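Local coordinates for Acarbose/maltose binding protein GacH (Streptomyces glaucescens, PDB 3K01), which binds acarbose and an acarbose homolog, and probably maltose-type sugars, as the extracellular solute receptor of an ABC transporter, at residues T29-D34 / A84-R89; A46-F51 / Y313-Y318; A72-A77 / I101-P106; M88-A93 / N299-A304. All coordinates share one frame; numbering follows the deposited sequence. Where two conformers were deposited one is given.

Contact 1 (T29-D34 / A84-R89)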
loop_
_atom_site.group_PDB
_atom_site.type_symbol
_atom_site.label_atom_id
_atom_site.label_comp_id
_atom_site.label_asym_id
_atom_site.label_seq_id
_atom_site.Cartn_x
_atom_site.Cartn_y
_atom_site.Cartn_z
ATOM N N THR A 29 19.599 24.351 -6.742
ATOM C CA THR A 29 18.265 23.943 -7.187
ATOM C C THR A 29 17.949 22.575 -6.616
ATOM O O THR A 29 18.828 21.712 -6.526
ATOM C CB THR A 29 18.223 23.865 -8.715
ATOM O OG1 THR A 29 18.464 25.169 -9.256
ATOM C CG2 THR A 29 16.868 23.365 -9.220
ATOM N N VAL A 30 16.696 22.394 -6.187
ATOM C CA VAL A 30 16.171 21.050 -5.902
ATOM C C VAL A 30 14.937 20.844 -6.772
ATOM O O VAL A 30 13.902 21.467 -6.527
ATOM C CB VAL A 30 15.817 20.842 -4.411
ATOM C CG1 VAL A 30 15.151 19.457 -4.211
ATOM C CG2 VAL A 30 17.054 20.959 -3.515
ATOM N N THR A 31 15.076 19.986 -7.780
ATOM C CA THR A 31 13.941 19.600 -8.615
ATOM C C THR A 31 13.277 18.396 -7.980
ATOM O O THR A 31 13.944 17.377 -7.725
ATOM C CB THR A 31 14.381 19.307 -10.046
ATOM O OG1 THR A 31 14.925 20.517 -10.612
ATOM C CG2 THR A 31 13.201 18.836 -10.894
ATOM N N PHE A 32 11.986 18.543 -7.680
ATOM C CA PHE A 32 11.209 17.501 -7.001
ATOM C C PHE A 32 10.111 17.002 -7.919
ATOM O O PHE A 32 9.279 17.796 -8.355
ATOM C CB PHE A 32 10.604 18.080 -5.706
ATOM C CG PHE A 32 9.572 17.185 -5.021
ATOM C CD1 PHE A 32 9.767 15.804 -4.880
ATOM C CD2 PHE A 32 8.419 17.743 -4.480
ATOM C CE1 PHE A 32 8.821 15.001 -4.246
ATOM C CE2 PHE A 32 7.481 16.962 -3.846
ATOM C CZ PHE A 32 7.675 15.592 -3.710
ATOM N N TRP A 33 10.114 15.698 -8.219
ATOM C CA TRP A 33 9.008 15.085 -8.964
ATOM C C TRP A 33 8.042 14.416 -8.013
ATOM O O TRP A 33 8.383 13.432 -7.334
ATOM C CB TRP A 33 9.532 14.063 -9.966
ATOM C CG TRP A 33 10.185 14.654 -11.184
ATOM C CD1 TRP A 33 10.479 15.984 -11.422
ATOM C CD2 TRP A 33 10.655 13.931 -12.327
ATOM N NE1 TRP A 33 11.087 16.115 -12.654
ATOM C CE2 TRP A 33 11.228 14.872 -13.215
ATOM C CE3 TRP A 33 10.662 12.575 -12.683
ATOM C CZ2 TRP A 33 11.766 14.499 -14.451
ATOM C CZ3 TRP A 33 11.224 12.206 -13.907
ATOM C CH2 TRP A 33 11.776 13.165 -14.763
ATOM N N ASP A 34 6.840 14.998 -7.947
ATOM C CA ASP A 34 5.742 14.519 -7.122
ATOM C C ASP A 34 4.752 13.751 -7.982
ATOM O O ASP A 34 4.533 14.095 -9.141
ATOM C CB ASP A 34 5.066 15.732 -6.488
ATOM C CG ASP A 34 3.871 15.367 -5.630
ATOM O OD1 ASP A 34 3.814 14.244 -5.078
ATOM O OD2 ASP A 34 2.976 16.235 -5.519
ATOM N N ALA A 84 16.973 14.274 -14.969
ATOM C CA ALA A 84 16.449 13.567 -13.802
ATOM C C ALA A 84 16.237 14.554 -12.658
ATOM O O ALA A 84 16.990 15.519 -12.495
ATOM C CB ALA A 84 17.391 12.448 -13.366
ATOM N N PRO A 85 15.224 14.316 -11.829
ATOM C CA PRO A 85 14.991 15.200 -10.687
ATOM C C PRO A 85 16.063 14.965 -9.641
ATOM O O PRO A 85 16.732 13.933 -9.663
ATOM C CB PRO A 85 13.619 14.748 -10.173
ATOM C CG PRO A 85 13.596 13.274 -10.513
ATOM C CD PRO A 85 14.255 13.199 -11.862
ATOM N N ASP A 86 16.223 15.914 -8.723
ATOM C CA ASP A 86 17.053 15.669 -7.545
ATOM C C ASP A 86 16.351 14.739 -6.548
ATOM O O ASP A 86 16.993 13.896 -5.925
ATOM C CB ASP A 86 17.436 16.984 -6.883
ATOM C CG ASP A 86 18.178 17.873 -7.824
ATOM O OD1 ASP A 86 19.328 17.516 -8.162
ATOM O OD2 ASP A 86 17.586 18.882 -8.274
ATOM N N VAL A 87 15.041 14.972 -6.372
ATOM C CA VAL A 87 14.262 14.220 -5.418
ATOM C C VAL A 87 13.057 13.622 -6.137
ATOM O O VAL A 87 12.353 14.310 -6.871
ATOM C CB VAL A 87 13.809 15.113 -4.259
ATOM C CG1 VAL A 87 12.854 14.355 -3.318
ATOM C CG2 VAL A 87 15.039 15.626 -3.471
ATOM N N MET A 88 12.840 12.334 -5.896
ATOM C CA MET A 88 11.770 11.585 -6.587
ATOM C C MET A 88 10.842 11.007 -5.532
ATOM O O MET A 88 11.289 10.286 -4.624
ATOM C CB MET A 88 12.443 10.445 -7.386
ATOM C CG MET A 88 11.516 9.495 -8.141
ATOM S SD MET A 88 10.600 10.411 -9.394
ATOM C CE MET A 88 9.321 9.212 -9.819
ATOM N N ARG A 89 9.540 11.272 -5.676
ATOM C CA ARG A 89 8.553 10.561 -4.839
ATOM C C ARG A 89 8.498 9.101 -5.311
ATOM O O ARG A 89 8.280 8.840 -6.501
ATOM C CB ARG A 89 7.185 11.217 -4.906
ATOM C CG ARG A 89 6.337 10.842 -3.732
ATOM C CD ARG A 89 4.896 11.134 -3.970
ATOM N NE ARG A 89 4.073 11.116 -2.766
ATOM C CZ ARG A 89 2.746 10.967 -2.790
ATOM N NH1 ARG A 89 2.121 10.801 -3.950
ATOM N NH2 ARG A 89 2.060 11.008 -1.664
HETATM O O HOH W 1 20.583 20.319 -8.414
HETATM O O HOH W 2 17.564 20.012 -10.731
#
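T31 and D86 start the parallel pairing of strands 28-34 and 87-91: T31 N donates to D86 OD2 over 2.8 Å, in a virtually straight bond that uses the carboxylate's anti lone pair. A water bound to T31 OG1 donates to the same OD2, and D86 OD1 is held by S306. Backbone bonds follow, V87 N to T31 O, W33 N to V87 O and R89 N to W33 O, each 3.0 Å. F32 and V87 share one face of the sheet, CD1 3.8 Å from CG1, beneath helix 309-320. On the other face P85 lies over the W33 indole, a CH-pi contact with CD 3.5 Å from the centroid of the six-membered ring. Turning CG beside the backbone N (chi1 -74°) swings the indole toward the proline. M88 SD, 3.8 Å from W33 CB, meets the indole obliquely, a Met-aromatic contact. At the far end D34 and R89 lie alongside one another, but OD1 is 3.9 Å from NE and well out of the guanidinium plane, a long salt bridge. Neutral partners orient these groups: Q138 and T35 for R89, Y62 and S36 for D34. The buried charges probably act on each other through space, without a directed N-H bond.

Contact 2 (A46-F51 / Y313-Y318)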
loop_
_atom_site.group_PDB
_atom_site.type_symbol
_atom_site.label_atom_id
_atom_site.label_comp_id
_atom_site.label_asym_id
_atom_site.label_seq_id
_atom_site.Cartn_x
_atom_site.Cartn_y
_atom_site.Cartn_z
ATOM N N ALA A 46 2.712 23.513 -2.531
ATOM C CA ALA A 46 2.896 24.526 -1.494
ATOM C C ALA A 46 3.812 24.019 -0.390
ATOM O O ALA A 46 4.671 24.761 0.108
ATOM C CB ALA A 46 1.559 24.980 -0.938
ATOM N N LEU A 47 3.638 22.751 0.017
ATOM C CA LEU A 47 4.520 22.182 1.042
ATOM C C LEU A 47 5.966 22.146 0.540
ATOM O O LEU A 47 6.878 22.565 1.254
ATOM C CB LEU A 47 4.053 20.768 1.426
ATOM C CG LEU A 47 2.754 20.698 2.218
ATOM C CD1 LEU A 47 2.259 19.265 2.350
ATOM C CD2 LEU A 47 2.974 21.306 3.590
ATOM N N ALA A 48 6.171 21.694 -0.687
ATOM C CA ALA A 48 7.525 21.617 -1.238
ATOM C C ALA A 48 8.167 22.998 -1.299
ATOM O O ALA A 48 9.317 23.180 -0.893
ATOM C CB ALA A 48 7.496 20.977 -2.592
ATOM N N GLU A 49 7.415 23.981 -1.769
ATOM C CA GLU A 49 7.951 25.321 -1.912
ATOM C C GLU A 49 8.183 25.965 -0.543
ATOM O O GLU A 49 9.023 26.861 -0.413
ATOM C CB GLU A 49 7.075 26.166 -2.858
ATOM C CG GLU A 49 7.184 25.693 -4.311
ATOM C CD GLU A 49 6.212 26.345 -5.283
ATOM O OE1 GLU A 49 5.305 27.078 -4.827
ATOM O OE2 GLU A 49 6.332 26.076 -6.505
ATOM N N GLY A 50 7.476 25.500 0.488
ATOM C CA GLY A 50 7.698 25.956 1.843
ATOM C C GLY A 50 9.118 25.704 2.340
ATOM O O GLY A 50 9.560 26.341 3.305
ATOM N N PHE A 51 9.839 24.779 1.712
ATOM C CA PHE A 51 11.248 24.541 2.064
ATOM C C PHE A 51 12.037 25.850 1.954
ATOM O O PHE A 51 13.005 26.087 2.706
ATOM C CB PHE A 51 11.823 23.477 1.126
ATOM C CG PHE A 51 13.247 23.077 1.421
ATOM C CD1 PHE A 51 13.561 22.344 2.556
ATOM C CD2 PHE A 51 14.261 23.384 0.520
ATOM C CE1 PHE A 51 14.873 21.932 2.807
ATOM C CE2 PHE A 51 15.588 22.985 0.758
ATOM C CZ PHE A 51 15.888 22.242 1.915
ATOM N N TYR A 313 19.279 16.229 0.538
ATOM C CA TYR A 313 19.162 15.556 1.831
ATOM C C TYR A 313 18.264 16.378 2.750
ATOM O O TYR A 313 17.382 15.837 3.428
ATOM C CB TYR A 313 20.529 15.451 2.504
ATOM C CG TYR A 313 21.570 14.608 1.794
ATOM C CD1 TYR A 313 21.223 13.525 0.980
ATOM C CD2 TYR A 313 22.927 14.902 1.947
ATOM C CE1 TYR A 313 22.206 12.764 0.341
ATOM C CE2 TYR A 313 23.904 14.152 1.320
ATOM C CZ TYR A 313 23.550 13.095 0.509
ATOM O OH TYR A 313 24.524 12.350 -0.115
ATOM N N ALA A 314 18.494 17.696 2.794
ATOM C CA ALA A 314 17.712 18.550 3.655
ATOM C C ALA A 314 16.245 18.622 3.194
ATOM O O ALA A 314 15.322 18.666 4.029
ATOM C CB ALA A 314 18.332 19.947 3.702
ATOM N N PHE A 315 16.029 18.602 1.887
ATOM C CA PHE A 315 14.661 18.651 1.380
ATOM C C PHE A 315 13.860 17.392 1.764
ATOM O O PHE A 315 12.707 17.500 2.203
ATOM C CB PHE A 315 14.676 18.821 -0.137
ATOM C CG PHE A 315 13.297 18.919 -0.746
ATOM C CD1 PHE A 315 12.606 20.117 -0.719
ATOM C CD2 PHE A 315 12.704 17.806 -1.319
ATOM C CE1 PHE A 315 11.332 20.216 -1.273
ATOM C CE2 PHE A 315 11.429 17.890 -1.887
ATOM C CZ PHE A 315 10.741 19.099 -1.859
ATOM N N VAL A 316 14.452 16.212 1.614
ATOM C CA VAL A 316 13.711 15.000 1.986
ATOM C C VAL A 316 13.509 14.924 3.485
ATOM O O VAL A 316 12.465 14.460 3.930
ATOM C CB VAL A 316 14.290 13.694 1.395
ATOM C CG1 VAL A 316 14.393 13.795 -0.119
ATOM C CG2 VAL A 316 15.622 13.295 2.026
ATOM N N LYS A 317 14.465 15.412 4.271
ATOM C CA LYS A 317 14.251 15.499 5.702
ATOM C C LYS A 317 13.057 16.406 6.021
ATOM O O LYS A 317 12.196 16.041 6.838
ATOM C CB LYS A 317 15.520 15.985 6.426
ATOM C CG LYS A 317 15.330 16.309 7.884
ATOM C CD LYS A 317 16.633 16.871 8.436
ATOM C CE LYS A 317 16.461 17.234 9.880
ATOM N NZ LYS A 317 17.710 17.827 10.450
ATOM N N TYR A 318 13.013 17.578 5.394
ATOM C CA TYR A 318 11.882 18.480 5.554
ATOM C C TYR A 318 10.556 17.837 5.132
ATOM O O TYR A 318 9.583 17.878 5.893
ATOM C CB TYR A 318 12.157 19.753 4.751
ATOM C CG TYR A 318 10.938 20.612 4.507
ATOM C CD1 TYR A 318 10.415 21.424 5.513
ATOM C CD2 TYR A 318 10.302 20.586 3.272
ATOM C CE1 TYR A 318 9.288 22.208 5.278
ATOM C CE2 TYR A 318 9.174 21.363 3.032
ATOM C CZ TYR A 318 8.688 22.156 4.039
ATOM O OH TYR A 318 7.542 22.924 3.802
#
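F51 lays its ring against helix 309-320, where A314, F315 and Y318 receive it. Its CB sits over the phenol of Y318, off-centre and 4.3 Å from the ring centroid. CG stands anti to the backbone N (chi1 -177°), which sends the ring outward past Y318 to the helix backbone. F51 CG is 3.7 Å from F315 CD1, the nearest point of a T-shaped pair in which the edge of F315 is directed at the face of F51, planes at 81°. F51 CD1 packs 3.7 Å from Y318 CB, which lies near the F51 ring plane; the phenol is inclined to that ring at 54°, neither stacked nor edge-on. Further out F51 CE1 comes 3.5 Å from A314 O, and F315 CA stands over the same ring face, a CH-pi contact at 4.0 Å from the centroid. At the tip, F51 CZ meets A314 CB at 3.8 Å, close to the ring plane. Y318 points the opposite way, and its OH donates to L47 O over 2.7 Å, passing close by G50, which carries no side chain. That carbonyl also takes a weak bond from G50 N within its own segment; the phenol is the shorter-range donor and probably the stronger. F315 reaches helix 41-49 at A48, its CZ 3.8 Å from A48 CB. The aromatic cluster thus joins segment 46-51, on the passage from helix 41-49 to helix 51-54, to helix 309-320 on one side of the sheet: F51 and F315 rest on V60 of strand 58-64, F315 also meets F32, and Y318 touches V324 of helix 322-332.

Contact 3 (A72-A77 / I101-P106)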
loop_
_atom_site.group_PDB
_atom_site.type_symbol
_atom_site.label_atom_id
_atom_site.label_comp_id
_atom_site.label_asym_id
_atom_site.label_seq_id
_atom_site.Cartn_x
_atom_site.Cartn_y
_atom_site.Cartn_z
ATOM N N ALA A 72 8.553 5.043 -15.274
ATOM C CA ALA A 72 9.240 5.062 -16.551
ATOM C C ALA A 72 9.924 6.407 -16.822
ATOM O O ALA A 72 11.035 6.442 -17.332
ATOM C CB ALA A 72 8.277 4.707 -17.682
ATOM N N LYS A 73 9.273 7.507 -16.466
ATOM C CA LYS A 73 9.861 8.820 -16.716
ATOM C C LYS A 73 11.179 8.963 -15.947
ATOM O O LYS A 73 12.174 9.458 -16.472
ATOM C CB LYS A 73 8.875 9.913 -16.315
ATOM C CG LYS A 73 9.252 11.315 -16.774
ATOM C CD LYS A 73 8.342 12.370 -16.158
ATOM C CE LYS A 73 8.689 13.807 -16.591
ATOM N NZ LYS A 73 8.534 14.026 -18.045
ATOM N N PHE A 74 11.191 8.484 -14.702
ATOM C CA PHE A 74 12.383 8.612 -13.868
ATOM C C PHE A 74 13.487 7.715 -14.399
ATOM O O PHE A 74 14.643 8.147 -14.547
ATOM C CB PHE A 74 12.090 8.298 -12.394
ATOM C CG PHE A 74 13.312 8.339 -11.524
ATOM C CD1 PHE A 74 13.872 9.565 -11.191
ATOM C CD2 PHE A 74 13.914 7.168 -11.075
ATOM C CE1 PHE A 74 15.005 9.630 -10.375
ATOM C CE2 PHE A 74 15.055 7.219 -10.269
ATOM C CZ PHE A 74 15.599 8.462 -9.932
ATOM N N LYS A 75 13.139 6.475 -14.740
ATOM C CA LYS A 75 14.156 5.577 -15.270
ATOM C C LYS A 75 14.750 6.092 -16.571
ATOM O O LYS A 75 15.947 5.951 -16.801
ATOM C CB LYS A 75 13.580 4.175 -15.461
ATOM C CG LYS A 75 13.355 3.441 -14.160
ATOM C CD LYS A 75 12.876 2.012 -14.446
ATOM C CE LYS A 75 12.699 1.249 -13.152
ATOM N NZ LYS A 75 12.253 -0.153 -13.402
ATOM N N ASN A 76 13.916 6.651 -17.428
ATOM C CA ASN A 76 14.404 7.169 -18.704
ATOM C C ASN A 76 15.332 8.368 -18.538
ATOM O O ASN A 76 16.345 8.469 -19.226
ATOM C CB ASN A 76 13.237 7.527 -19.625
ATOM C CG ASN A 76 12.484 6.292 -20.094
ATOM O OD1 ASN A 76 13.009 5.173 -20.050
ATOM N ND2 ASN A 76 11.241 6.486 -20.508
ATOM N N ALA A 77 14.984 9.268 -17.627
ATOM C CA ALA A 77 15.822 10.450 -17.392
ATOM C C ALA A 77 17.149 10.036 -16.782
ATOM O O ALA A 77 18.211 10.449 -17.244
ATOM C CB ALA A 77 15.113 11.443 -16.484
ATOM N N ILE A 101 18.992 -0.659 -9.811
ATOM C CA ILE A 101 19.609 -0.248 -11.092
ATOM C C ILE A 101 20.452 1.019 -10.960
ATOM O O ILE A 101 20.795 1.663 -11.945
ATOM C CB ILE A 101 18.595 -0.169 -12.242
ATOM C CG1 ILE A 101 17.462 0.806 -11.909
ATOM C CG2 ILE A 101 18.035 -1.568 -12.530
ATOM C CD1 ILE A 101 16.454 0.960 -13.047
ATOM N N GLY A 102 20.831 1.320 -9.721
ATOM C CA GLY A 102 21.879 2.309 -9.483
ATOM C C GLY A 102 21.400 3.750 -9.501
ATOM O O GLY A 102 22.213 4.689 -9.572
ATOM N N TYR A 103 20.092 3.999 -9.452
ATOM C CA TYR A 103 19.603 5.371 -9.624
ATOM C C TYR A 103 19.326 6.174 -8.344
ATOM O O TYR A 103 18.967 7.357 -8.449
ATOM C CB TYR A 103 18.335 5.370 -10.475
ATOM C CG TYR A 103 18.497 4.926 -11.904
ATOM C CD1 TYR A 103 19.716 5.026 -12.576
ATOM C CD2 TYR A 103 17.397 4.453 -12.601
ATOM C CE1 TYR A 103 19.807 4.592 -13.932
ATOM C CE2 TYR A 103 17.481 4.045 -13.920
ATOM C CZ TYR A 103 18.676 4.124 -14.569
ATOM O OH TYR A 103 18.782 3.711 -15.891
ATOM N N LEU A 104 19.496 5.550 -7.179
ATOM C CA LEU A 104 19.254 6.245 -5.910
ATOM C C LEU A 104 20.511 6.456 -5.104
ATOM O O LEU A 104 21.336 5.545 -4.980
ATOM C CB LEU A 104 18.172 5.534 -5.073
ATOM C CG LEU A 104 16.807 5.335 -5.745
ATOM C CD1 LEU A 104 15.823 4.748 -4.734
ATOM C CD2 LEU A 104 16.278 6.632 -6.339
ATOM N N ALA A 105 20.630 7.649 -4.534
ATOM C CA ALA A 105 21.751 7.940 -3.632
ATOM C C ALA A 105 21.556 7.242 -2.297
ATOM O O ALA A 105 20.468 7.281 -1.726
ATOM C CB ALA A 105 21.827 9.448 -3.393
ATOM N N PRO A 106 22.601 6.612 -1.753
ATOM C CA PRO A 106 22.429 6.040 -0.412
ATOM C C PRO A 106 22.395 7.143 0.643
ATOM O O PRO A 106 23.117 8.138 0.528
ATOM C CB PRO A 106 23.692 5.186 -0.244
ATOM C CG PRO A 106 24.727 5.877 -1.094
ATOM C CD PRO A 106 23.958 6.381 -2.301
HETATM O O HOH W 3 16.712 2.731 -17.210
#
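K75 on helix 67-79 and Y103 in the irregular segment 101-106 bring their backbones nearest, with CA atoms 7.8 Å apart. The loop side of the contact begins at a Schellman motif closing helix 92-100, in which G102, at positive phi, is the C-prime residue and Y103 N bonds back to F98 O. The chain on either side of this turn supplies I101 and Y103, which face the helix, and L104 follows. No direct hydrogen bond crosses the contact. F74 takes the inner part: with CG anti to the backbone N (chi1 176°), its ring extends past Y103 in the opposite direction, CE2 3.8 Å from Y103 CB. Its CZ goes on to L104 CD2 at 4.1 Å, the methyl group approaching the ring obliquely. Behind them F98 meets the F74 ring and also touches L104, making a small apolar core between the two helices and the loop. K75 forms the outer part. Its chain is extended beyond CG and crosses I101 at about a right angle, so that the aliphatic CE, not the ammonium, lies 3.8 Å from I101 CD1. NZ continues to a salt bridge with D97 of helix 92-100, which fixes the end of the chain. Y103 lies across the base of the same lysine, CE2 4.2 Å from CG, while I101 O stands over one face of the phenol toward its rim. The hydroxyl ends too far from the helix carbonyl to bond it directly; a water lying in the ring plane is 2.6 Å from Y103 OH and donates weakly to K75 O.

Contact 4 (M88-A93 / N299-A304)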
loop_
_atom_site.group_PDB
_atom_site.type_symbol
_atom_site.label_atom_id
_atom_site.label_comp_id
_atom_site.label_asym_id
_atom_site.label_seq_id
_atom_site.Cartn_x
_atom_site.Cartn_y
_atom_site.Cartn_z
ATOM N N MET A 88 12.840 12.334 -5.896
ATOM C CA MET A 88 11.770 11.585 -6.587
ATOM C C MET A 88 10.842 11.007 -5.532
ATOM O O MET A 88 11.289 10.286 -4.624
ATOM C CB MET A 88 12.443 10.445 -7.386
ATOM C CG MET A 88 11.516 9.495 -8.141
ATOM S SD MET A 88 10.600 10.411 -9.394
ATOM C CE MET A 88 9.321 9.212 -9.819
ATOM N N ARG A 89 9.540 11.272 -5.676
ATOM C CA ARG A 89 8.553 10.561 -4.839
ATOM C C ARG A 89 8.498 9.101 -5.311
ATOM O O ARG A 89 8.280 8.840 -6.501
ATOM C CB ARG A 89 7.185 11.217 -4.906
ATOM C CG ARG A 89 6.337 10.842 -3.732
ATOM C CD ARG A 89 4.896 11.134 -3.970
ATOM N NE ARG A 89 4.073 11.116 -2.766
ATOM C CZ ARG A 89 2.746 10.967 -2.790
ATOM N NH1 ARG A 89 2.121 10.801 -3.950
ATOM N NH2 ARG A 89 2.060 11.008 -1.664
ATOM N N THR A 90 8.701 8.170 -4.376
ATOM C CA THR A 90 8.956 6.762 -4.722
ATOM C C THR A 90 7.961 5.852 -4.037
ATOM O O THR A 90 7.857 5.845 -2.818
ATOM C CB THR A 90 10.384 6.280 -4.308
ATOM O OG1 THR A 90 10.648 6.622 -2.935
ATOM C CG2 THR A 90 11.463 6.888 -5.203
ATOM N N GLU A 91 7.197 5.078 -4.812
ATOM C CA GLU A 91 6.261 4.162 -4.186
ATOM C C GLU A 91 7.085 3.155 -3.389
ATOM O O GLU A 91 8.264 2.956 -3.680
ATOM C CB GLU A 91 5.426 3.490 -5.264
ATOM C CG GLU A 91 4.110 2.931 -4.785
ATOM C CD GLU A 91 4.144 1.427 -4.563
ATOM O OE1 GLU A 91 5.116 0.743 -4.981
ATOM O OE2 GLU A 91 3.168 0.911 -3.984
ATOM N N VAL A 92 6.500 2.522 -2.371
ATOM C CA VAL A 92 7.302 1.644 -1.526
ATOM C C VAL A 92 8.102 0.591 -2.317
ATOM O O VAL A 92 9.264 0.327 -1.993
ATOM C CB VAL A 92 6.503 0.978 -0.397
ATOM C CG1 VAL A 92 6.055 2.007 0.658
ATOM C CG2 VAL A 92 5.305 0.147 -0.909
ATOM N N ALA A 93 7.505 -0.017 -3.337
ATOM C CA ALA A 93 8.204 -1.039 -4.143
ATOM C C ALA A 93 9.240 -0.407 -5.069
ATOM O O ALA A 93 10.180 -1.074 -5.522
ATOM C CB ALA A 93 7.214 -1.859 -4.976
ATOM N N ASN A 299 7.444 7.064 -0.378
ATOM C CA ASN A 299 8.670 7.522 0.245
ATOM C C ASN A 299 9.231 8.644 -0.617
ATOM O O ASN A 299 8.724 8.951 -1.697
ATOM C CB ASN A 299 9.643 6.334 0.338
ATOM C CG ASN A 299 9.132 5.240 1.256
ATOM O OD1 ASN A 299 8.384 5.495 2.187
ATOM N ND2 ASN A 299 9.553 4.010 1.002
ATOM N N LEU A 300 10.338 9.213 -0.147
ATOM C CA LEU A 300 11.100 10.207 -0.915
ATOM C C LEU A 300 12.534 9.756 -1.034
ATOM O O LEU A 300 13.148 9.360 -0.041
ATOM C CB LEU A 300 11.078 11.558 -0.217
ATOM C CG LEU A 300 9.664 12.078 0.018
ATOM C CD1 LEU A 300 9.539 12.707 1.405
ATOM C CD2 LEU A 300 9.253 12.985 -1.112
ATOM N N SER A 301 13.047 9.799 -2.258
ATOM C CA SER A 301 14.407 9.364 -2.545
ATOM C C SER A 301 15.171 10.446 -3.276
ATOM O O SER A 301 14.583 11.343 -3.887
ATOM C CB SER A 301 14.364 8.105 -3.400
ATOM O OG SER A 301 13.726 7.066 -2.685
ATOM N N VAL A 302 16.487 10.352 -3.217
ATOM C CA VAL A 302 17.388 11.302 -3.851
ATOM C C VAL A 302 18.030 10.591 -5.040
ATOM O O VAL A 302 18.497 9.461 -4.907
ATOM C CB VAL A 302 18.456 11.770 -2.856
ATOM C CG1 VAL A 302 19.456 12.685 -3.556
ATOM C CG2 VAL A 302 17.824 12.483 -1.634
ATOM N N TYR A 303 18.019 11.247 -6.196
ATOM C CA TYR A 303 18.659 10.702 -7.379
ATOM C C TYR A 303 20.165 10.588 -7.193
ATOM O O TYR A 303 20.829 11.534 -6.751
ATOM C CB TYR A 303 18.298 11.590 -8.553
ATOM C CG TYR A 303 19.108 11.372 -9.812
ATOM C CD1 TYR A 303 19.270 10.096 -10.371
ATOM C CD2 TYR A 303 19.706 12.451 -10.447
ATOM C CE1 TYR A 303 20.015 9.913 -11.539
ATOM C CE2 TYR A 303 20.450 12.273 -11.633
ATOM C CZ TYR A 303 20.591 11.008 -12.153
ATOM O OH TYR A 303 21.349 10.814 -13.305
ATOM N N ALA A 304 20.716 9.434 -7.552
ATOM C CA ALA A 304 22.148 9.158 -7.344
ATOM C C ALA A 304 23.035 10.191 -8.008
ATOM O O ALA A 304 24.098 10.509 -7.482
ATOM C CB ALA A 304 22.504 7.757 -7.847
#
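T90 and N299 belong to the antiparallel seam between strands 87-91 and 293-302, forming one of its hydrogen-bonded pairs. T90 N to N299 O and N299 N to T90 O are both 2.8 Å; in the first, T90 N sits 39° above the carbonyl plane rather than on a lone pair. M88 and S301 make the next such pair, M88 N reaching S301 O at 2.8 Å and S301 N reaching M88 O at 3.0 Å. Between them R89 and L300 form a non-hydrogen-bonded pair, and R89 CG packs 3.7 Å from N299 O. The axes of strands 88-91 and 299-302 run 129° apart, well short of antiparallel. In this type 2 periplasmic-binding-protein fold, 293-302 is the strand that returns from the other lobe and enters an otherwise parallel run, 58-64, 28-34, 87-91, against its direction. On the face bearing T90 and S301, in the modelled conformers of both, T90 CG2 lies 3.6 Å from S301 CB. T90 OG1 occupies the crowded position between N and carbonyl carbon (chi1 50°), where it donates to S301 OG; Y134 O is the further partner of that serine. V95 and F98 of helix 92-100 cover T90. V92 follows E91, the N-cap residue of that helix; one modelled conformer of E91 accepts from A93 N through OE1 at 3.0 Å.

Contacts 1 and 4 are successive seams of one sheet, their centres about 9 Å apart, and share M88 and R89; D86 O of contact 1 and Y303 N of contact 4 probably hydrogen-bond at 2.9 Å. Contact 2 lies over one face of that sheet, about 11 Å from contact 1 between centres, with V316 CG1 3.6 Å from V87 CG1. Contact 3 lies on the other face, also about 11 Å from contact 1, where P85 CD meets F74 CD1 at 3.7 Å. Its loop runs beside the end of strand 293-302, A105 N and V302 O probably hydrogen-bonding at 2.8 Å. All four lie in one lobe; by analogy with maltose-binding protein, acarbose probably sits in the interlobe cleft.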